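Local structure of outer membrane protein OMP121 (Bacteroides thetaiotaomicron, 5FQ8) at residues N134-A139 with S256-F261; I344-E347 with F353-P356; A608-R613 with L619-G624. The protein probably imports nutrients across the outer membrane as a TonB-dependent transporter, and binds metal ions. All coordinates share one frame; numbering follows the deposited sequence.

Contact 1: N134-A139 with S256-F261; sequences NPDDVA and SNSLSF
D136 and S258 make the direct polar link between the plug segment 134-139 and strand 252-264. The hydroxyl OG of S258 donates to D136 OD2 over 2.8 Å and meets that oxygen on its anti side, 17° out of the carboxylate plane. S258 holds OG anti to its own backbone N (chi1 173°), which carries the hydroxyl across to the acid. The other carboxylate oxygen, OD1, forms a salt bridge with R56, so each carboxylate oxygen has a partner, and the arginine would be expected to favour the charged form of the acid.

Water supplies the second kind of bond. One molecule accepts from N134 ND2 at 3.0 Å, donates to S258 OG at 2.8 Å and donates again to the carbonyl O of L259 at 3.2 Å. S258 OG therefore works both ways, giving its proton to D136 and taking one from the water.

Bonds inside 134-139 set this up. N134 OD1 accepts from the backbone N of D136 at 3.0 Å, an Asx turn with the donor well above the carbonyl plane, and D137 N bonds back to N134 O at 2.9 Å. The turn fixes the amide of N134, leaving ND2 to serve the water.

S258 and S260 point toward the plug, N257 and L259 away from it, the alternation of a barrel strand. Strand 252-264 lies between barrel strands 177-188 and 268-280; D137 reaches S273 on the latter and R298 on strand 289-303, while 134-139 leads into plug strand 138-144.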
loop_
_atom_site.group_PDB
_atom_site.type_symbol
_atom_site.label_atom_id
_atom_site.label_comp_id
_atom_site.label_asym_id
_atom_site.label_seq_id
_atom_site.Cartn_x
_atom_site.Cartn_y
_atom_site.Cartn_z
ATOM N N ASN B 134 22.903 22.656 13.895
ATOM C CA ASN B 134 24.094 23.063 13.172
ATOM C C ASN B 134 25.183 23.402 14.176
ATOM O O ASN B 134 25.025 24.363 14.940
ATOM C CB ASN B 134 23.788 24.262 12.298
ATOM C CG ASN B 134 25.033 24.941 11.768
ATOM O OD1 ASN B 134 26.122 24.371 11.722
ATOM N ND2 ASN B 134 24.864 26.168 11.332
ATOM N N PRO B 135 26.298 22.681 14.194
ATOM C CA PRO B 135 27.326 22.949 15.207
ATOM C C PRO B 135 27.847 24.365 15.199
ATOM O O PRO B 135 28.158 24.895 16.272
ATOM C CB PRO B 135 28.424 21.944 14.852
ATOM C CG PRO B 135 28.168 21.570 13.437
ATOM C CD PRO B 135 26.714 21.645 13.242
ATOM N N ASP B 136 27.915 25.014 14.036
ATOM C CA ASP B 136 28.393 26.391 13.987
ATOM C C ASP B 136 27.551 27.338 14.829
ATOM O O ASP B 136 28.009 28.438 15.135
ATOM C CB ASP B 136 28.433 26.889 12.546
ATOM C CG ASP B 136 29.612 26.359 11.782
ATOM O OD1 ASP B 136 30.633 26.023 12.409
ATOM O OD2 ASP B 136 29.522 26.283 10.543
ATOM N N ASP B 137 26.344 26.948 15.221
ATOM C CA ASP B 137 25.491 27.800 16.037
ATOM C C ASP B 137 25.702 27.603 17.521
ATOM O O ASP B 137 25.068 28.304 18.311
ATOM C CB ASP B 137 24.016 27.527 15.747
ATOM C CG ASP B 137 23.534 28.191 14.496
ATOM O OD1 ASP B 137 24.088 29.243 14.125
ATOM O OD2 ASP B 137 22.581 27.655 13.893
ATOM N N VAL B 138 26.533 26.653 17.927
ATOM C CA VAL B 138 26.614 26.316 19.342
ATOM C C VAL B 138 27.604 27.243 20.025
ATOM O O VAL B 138 28.751 27.377 19.591
ATOM C CB VAL B 138 27.003 24.852 19.543
ATOM C CG1 VAL B 138 26.965 24.523 21.010
ATOM C CG2 VAL B 138 26.052 23.982 18.780
ATOM N N ALA B 139 27.155 27.898 21.086
ATOM C CA ALA B 139 28.088 28.631 21.922
ATOM C C ALA B 139 28.649 27.723 22.997
ATOM O O ALA B 139 29.863 27.543 23.110
ATOM C CB ALA B 139 27.401 29.841 22.542
ATOM N N SER B 256 30.630 21.498 2.225
ATOM C CA SER B 256 29.779 22.185 3.179
ATOM C C SER B 256 29.913 23.685 3.022
ATOM O O SER B 256 30.983 24.185 2.686
ATOM C CB SER B 256 30.107 21.819 4.609
ATOM O OG SER B 256 29.456 22.735 5.475
ATOM N N ASN B 257 28.820 24.399 3.285
ATOM C CA ASN B 257 28.782 25.856 3.243
ATOM C C ASN B 257 27.963 26.322 4.433
ATOM O O ASN B 257 26.816 25.903 4.593
ATOM C CB ASN B 257 28.159 26.373 1.941
ATOM C CG ASN B 257 29.045 26.167 0.738
ATOM O OD1 ASN B 257 29.996 26.887 0.535
ATOM N ND2 ASN B 257 28.724 25.191 -0.071
ATOM N N SER B 258 28.537 27.183 5.263
ATOM C CA SER B 258 27.836 27.708 6.425
ATOM C C SER B 258 28.016 29.213 6.514
ATOM O O SER B 258 29.134 29.709 6.377
ATOM C CB SER B 258 28.332 27.053 7.696
ATOM O OG SER B 258 27.762 27.685 8.819
ATOM N N LEU B 259 26.922 29.929 6.769
ATOM C CA LEU B 259 26.912 31.378 6.883
ATOM C C LEU B 259 26.218 31.788 8.175
ATOM O O LEU B 259 25.375 31.064 8.690
ATOM C CB LEU B 259 26.198 31.994 5.691
ATOM C CG LEU B 259 26.721 33.248 5.014
ATOM C CD1 LEU B 259 28.008 32.934 4.336
ATOM C CD2 LEU B 259 25.719 33.691 3.996
ATOM N N SER B 260 26.556 32.963 8.698
ATOM C CA SER B 260 25.822 33.475 9.847
ATOM C C SER B 260 25.858 34.997 9.854
ATOM O O SER B 260 26.802 35.602 9.356
ATOM C CB SER B 260 26.375 32.911 11.150
ATOM O OG SER B 260 27.482 33.652 11.582
ATOM N N PHE B 261 24.807 35.604 10.409
ATOM C CA PHE B 261 24.635 37.056 10.454
ATOM C C PHE B 261 24.256 37.472 11.865
ATOM O O PHE B 261 23.353 36.892 12.463
ATOM C CB PHE B 261 23.558 37.542 9.481
ATOM C CG PHE B 261 23.870 37.298 8.037
ATOM C CD1 PHE B 261 23.582 36.082 7.458
ATOM C CD2 PHE B 261 24.414 38.295 7.252
ATOM C CE1 PHE B 261 23.850 35.847 6.132
ATOM C CE2 PHE B 261 24.682 38.069 5.920
ATOM C CZ PHE B 261 24.397 36.836 5.356
HETATM O O HOH W 1 26.170 28.776 10.794
#

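Contact 2: I344-E347 with F353-P356; sequences IGLE and FNTP
G345 meets N354 through its carbonyl: G345 O takes a weak hydrogen bond from N354 ND2, 3.4 Å long with an N-H...O angle of 143°. The same ND2 has a stronger partner in the carbonyl of D348, just beyond the first segment, so the amide nitrogen draws together two backbone oxygens of one loop. This loop also meets the BT_2262 lipoprotein chain, through I344 and F353.

L346 comes next and makes the fullest contact. Its carbonyl O lies 3.3 Å from CG of the N354 amide. ND2 is near this oxygen too, but the angle is too poor for a hydrogen bond; L346 O is bonded instead by N367 ND2, which also donates to the carbonyl of N354. The side chain of L346 crosses that of N354 at about a right angle, bringing CD2 to 3.4 Å from N354 OD1. With CG of N354 anti to its carbonyl carbon (chi1 -62°), the amide extends from the 3-10 turn at 353-354 into the bend of 344-347. L346 also packs against Y359 and Y360.

The CB of E347 points away from 353-356, while its backbone N lies 4.2 Å from N354 ND2. The side chain of E347 lies about 10 Å from a bound calcium ion.

The chemistry is that of a loop tied by asparagines: N354 and N367 spend their amide N-H groups on main-chain carbonyls, which is consistent with side chains doing here the bonding that regular structure would otherwise provide.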
loop_
_atom_site.group_PDB
_atom_site.type_symbol
_atom_site.label_atom_id
_atom_site.label_comp_id
_atom_site.label_asym_id
_atom_site.label_seq_id
_atom_site.Cartn_x
_atom_site.Cartn_y
_atom_site.Cartn_z
ATOM N N ILE B 344 35.993 -4.881 -9.645
ATOM C CA ILE B 344 35.759 -3.700 -10.462
ATOM C C ILE B 344 35.615 -4.065 -11.921
ATOM O O ILE B 344 35.240 -3.219 -12.738
ATOM C CB ILE B 344 36.874 -2.658 -10.300
ATOM C CG1 ILE B 344 38.195 -3.234 -10.788
ATOM C CG2 ILE B 344 36.937 -2.168 -8.888
ATOM C CD1 ILE B 344 39.330 -2.331 -10.565
ATOM N N GLY B 345 35.927 -5.295 -12.279
ATOM C CA GLY B 345 35.623 -5.733 -13.623
ATOM C C GLY B 345 34.194 -6.142 -13.855
ATOM O O GLY B 345 33.871 -6.611 -14.949
ATOM N N LEU B 346 33.329 -5.974 -12.863
ATOM C CA LEU B 346 31.935 -6.349 -12.972
ATOM C C LEU B 346 30.996 -5.180 -13.211
ATOM O O LEU B 346 29.799 -5.409 -13.344
ATOM C CB LEU B 346 31.495 -7.083 -11.709
ATOM C CG LEU B 346 32.253 -8.319 -11.271
ATOM C CD1 LEU B 346 31.913 -8.553 -9.837
ATOM C CD2 LEU B 346 31.862 -9.494 -12.121
ATOM N N GLU B 347 31.492 -3.943 -13.268
ATOM C CA GLU B 347 30.624 -2.768 -13.291
ATOM C C GLU B 347 30.064 -2.489 -14.673
ATOM O O GLU B 347 28.948 -1.978 -14.796
ATOM C CB GLU B 347 31.405 -1.554 -12.791
ATOM C CG GLU B 347 30.655 -0.233 -12.754
ATOM C CD GLU B 347 31.548 0.934 -12.372
ATOM O OE1 GLU B 347 32.779 0.741 -12.349
ATOM O OE2 GLU B 347 31.028 2.036 -12.087
ATOM N N PHE B 353 28.497 -10.871 -19.521
ATOM C CA PHE B 353 28.819 -11.686 -18.365
ATOM C C PHE B 353 28.561 -10.987 -17.043
ATOM O O PHE B 353 28.638 -11.646 -16.006
ATOM C CB PHE B 353 30.273 -12.105 -18.395
ATOM C CG PHE B 353 30.624 -13.030 -19.513
ATOM C CD1 PHE B 353 30.505 -14.389 -19.357
ATOM C CD2 PHE B 353 31.128 -12.543 -20.695
ATOM C CE1 PHE B 353 30.855 -15.244 -20.366
ATOM C CE2 PHE B 353 31.482 -13.391 -21.713
ATOM C CZ PHE B 353 31.346 -14.748 -21.549
ATOM N N ASN B 354 28.282 -9.685 -17.037
ATOM C CA ASN B 354 27.968 -8.990 -15.798
ATOM C C ASN B 354 26.489 -8.747 -15.624
ATOM O O ASN B 354 26.077 -8.297 -14.551
ATOM C CB ASN B 354 28.654 -7.626 -15.722
ATOM C CG ASN B 354 30.137 -7.713 -15.736
ATOM O OD1 ASN B 354 30.729 -8.652 -15.245
ATOM N ND2 ASN B 354 30.757 -6.715 -16.311
ATOM N N THR B 355 25.702 -8.992 -16.666
ATOM C CA THR B 355 24.268 -8.824 -16.584
ATOM C C THR B 355 23.729 -9.813 -15.559
ATOM O O THR B 355 24.334 -10.861 -15.340
ATOM C CB THR B 355 23.642 -9.037 -17.954
ATOM N N PRO B 356 22.628 -9.495 -14.889
ATOM C CA PRO B 356 22.196 -10.325 -13.755
ATOM C C PRO B 356 21.994 -11.778 -14.092
ATOM O O PRO B 356 22.151 -12.636 -13.222
ATOM C CB PRO B 356 20.880 -9.668 -13.342
ATOM C CG PRO B 356 21.008 -8.281 -13.774
ATOM C CD PRO B 356 21.756 -8.329 -15.063
#

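Contact 3: A608-R613 with L619-G624; sequences AQSSNR and LTFPLG
L619 O is approached by three donors of the facing strand. The backbone N of N612 gives the main bond, 2.9 Å; ND2 of the same residue adds a weak one at 3.5 Å; and the CA-H of S611 comes in with CA 3.4 Å away. In return L619 N bonds to N612 O at 3.1 Å, in the carbonyl plane, which makes N612 and L619 a hydrogen-bonded antiparallel pair, with side chains on one face of the ribbon. S611 and T620, the non-hydrogen-bonded pair, look out from the other.

Beyond the end of the regular pairing, F621 N still donates to S610 O at 3.0 Å, nearly straight at 164°. The F621 ring lies beside CB of S610, while CD1 of L623 sits 3.9 Å above its centre; the peptide between F621 and P622 is cis. T620 OG1, held anti to its backbone N (chi1 -178°), donates to F621 O next along its own chain. Q609 NE2 also comes close to F621 O at an angle too poor for a bond; N627 is its weak partner.

A chain of another protein takes S610 OG, N612 OD1 and the T620 carbonyl, and packs on L619. The two strands, 611-614 and 617-620, are a classic antiparallel beta hairpin, carried on the long excursion between barrel strands 582-596 and 643-656.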
loop_
_atom_site.group_PDB
_atom_site.type_symbol
_atom_site.label_atom_id
_atom_site.label_comp_id
_atom_site.label_asym_id
_atom_site.label_seq_id
_atom_site.Cartn_x
_atom_site.Cartn_y
_atom_site.Cartn_z
ATOM N N ALA B 608 -5.428 -7.360 18.058
ATOM C CA ALA B 608 -4.833 -6.943 16.803
ATOM C C ALA B 608 -5.534 -7.614 15.639
ATOM O O ALA B 608 -6.210 -8.618 15.796
ATOM C CB ALA B 608 -3.347 -7.275 16.778
ATOM N N GLN B 609 -5.388 -7.029 14.464
ATOM C CA GLN B 609 -5.777 -7.732 13.261
ATOM C C GLN B 609 -4.963 -9.006 13.171
ATOM O O GLN B 609 -3.746 -8.984 13.322
ATOM C CB GLN B 609 -5.551 -6.868 12.032
ATOM C CG GLN B 609 -6.114 -7.444 10.790
ATOM C CD GLN B 609 -5.479 -6.866 9.567
ATOM O OE1 GLN B 609 -4.382 -6.335 9.626
ATOM N NE2 GLN B 609 -6.165 -6.951 8.448
ATOM N N SER B 610 -5.637 -10.124 12.937
ATOM C CA SER B 610 -4.981 -11.410 13.067
ATOM C C SER B 610 -3.825 -11.539 12.090
ATOM O O SER B 610 -3.955 -11.251 10.902
ATOM C CB SER B 610 -5.997 -12.525 12.861
ATOM O OG SER B 610 -7.046 -12.407 13.802
ATOM N N SER B 611 -2.676 -11.949 12.605
ATOM C CA SER B 611 -1.562 -12.321 11.751
ATOM C C SER B 611 -0.747 -13.382 12.464
ATOM O O SER B 611 -0.861 -13.581 13.672
ATOM C CB SER B 611 -0.693 -11.115 11.370
ATOM O OG SER B 611 -0.222 -10.441 12.513
ATOM N N ASN B 612 0.075 -14.074 11.693
ATOM C CA ASN B 612 0.886 -15.149 12.235
ATOM C C ASN B 612 2.294 -15.003 11.686
ATOM O O ASN B 612 2.485 -14.980 10.472
ATOM C CB ASN B 612 0.288 -16.522 11.885
ATOM C CG ASN B 612 -1.170 -16.652 12.297
ATOM O OD1 ASN B 612 -1.473 -16.838 13.460
ATOM N ND2 ASN B 612 -2.068 -16.552 11.341
ATOM N N ARG B 613 3.271 -14.889 12.571
ATOM C CA ARG B 613 4.663 -14.732 12.168
ATOM C C ARG B 613 5.288 -16.113 12.015
ATOM O O ARG B 613 5.480 -16.826 13.001
ATOM C CB ARG B 613 5.410 -13.883 13.196
ATOM C CG ARG B 613 6.173 -12.715 12.595
ATOM C CD ARG B 613 6.575 -11.683 13.653
ATOM N NE ARG B 613 7.479 -10.670 13.104
ATOM C CZ ARG B 613 7.740 -9.495 13.674
ATOM N NH1 ARG B 613 7.157 -9.167 14.818
ATOM N NH2 ARG B 613 8.579 -8.646 13.093
ATOM N N LEU B 619 1.467 -14.838 7.595
ATOM C CA LEU B 619 0.139 -15.166 7.101
ATOM C C LEU B 619 -0.793 -14.194 7.787
ATOM O O LEU B 619 -0.978 -14.256 9.003
ATOM C CB LEU B 619 -0.255 -16.607 7.409
ATOM C CG LEU B 619 -1.551 -17.103 6.777
ATOM C CD1 LEU B 619 -1.357 -17.106 5.300
ATOM C CD2 LEU B 619 -1.899 -18.484 7.258
ATOM N N THR B 620 -1.362 -13.292 7.026
ATOM C CA THR B 620 -2.098 -12.205 7.628
ATOM C C THR B 620 -3.534 -12.220 7.151
ATOM O O THR B 620 -3.838 -12.701 6.060
ATOM C CB THR B 620 -1.470 -10.877 7.288
ATOM O OG1 THR B 620 -2.199 -9.831 7.932
ATOM C CG2 THR B 620 -1.543 -10.664 5.830
ATOM N N PHE B 621 -4.409 -11.694 7.982
ATOM C CA PHE B 621 -5.770 -11.495 7.563
ATOM C C PHE B 621 -5.856 -10.156 6.840
ATOM O O PHE B 621 -4.999 -9.296 7.021
ATOM C CB PHE B 621 -6.710 -11.586 8.766
ATOM C CG PHE B 621 -7.147 -12.995 9.072
ATOM C CD1 PHE B 621 -6.330 -13.858 9.766
ATOM C CD2 PHE B 621 -8.358 -13.462 8.626
ATOM C CE1 PHE B 621 -6.728 -15.145 10.025
ATOM C CE2 PHE B 621 -8.755 -14.746 8.887
ATOM C CZ PHE B 621 -7.939 -15.587 9.584
ATOM N N PRO B 622 -6.881 -9.981 5.996
ATOM C CA PRO B 622 -7.987 -10.878 5.671
ATOM C C PRO B 622 -7.652 -12.125 4.876
ATOM O O PRO B 622 -6.785 -12.138 4.019
ATOM C CB PRO B 622 -8.919 -9.982 4.857
ATOM C CG PRO B 622 -8.090 -8.899 4.365
ATOM C CD PRO B 622 -7.115 -8.641 5.439
ATOM N N LEU B 623 -8.392 -13.171 5.215
ATOM C CA LEU B 623 -8.416 -14.461 4.546
ATOM C C LEU B 623 -9.804 -15.048 4.788
ATOM O O LEU B 623 -10.290 -14.996 5.913
ATOM C CB LEU B 623 -7.371 -15.416 5.126
ATOM C CG LEU B 623 -5.864 -15.257 5.196
ATOM C CD1 LEU B 623 -5.399 -16.026 6.401
ATOM C CD2 LEU B 623 -5.241 -15.829 3.965
ATOM N N GLY B 624 -10.490 -15.542 3.769
ATOM C CA GLY B 624 -10.281 -15.186 2.393
ATOM C C GLY B 624 -11.596 -14.484 2.122
ATOM O O GLY B 624 -12.629 -15.119 1.905
#

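How the contacts relate
Contact 1 is the buried one of the three and the only one that joins distant parts of the sequence, plug to barrel wall; contacts 2 and 3 each fold a single loop region back on itself and are only partly buried. Their centres are widely spread, about 44 Å from contact 1 to contact 2, 51 Å to contact 3, and 41 Å between the last two. The chemistry follows the place: a carboxylate, a hydroxyl and a water inside the barrel, an asparagine amide serving main-chain oxygens in 344-356, and antiparallel pairing of 611-612 with 619-620. Both loop contacts also meet chains of other proteins in the assembly.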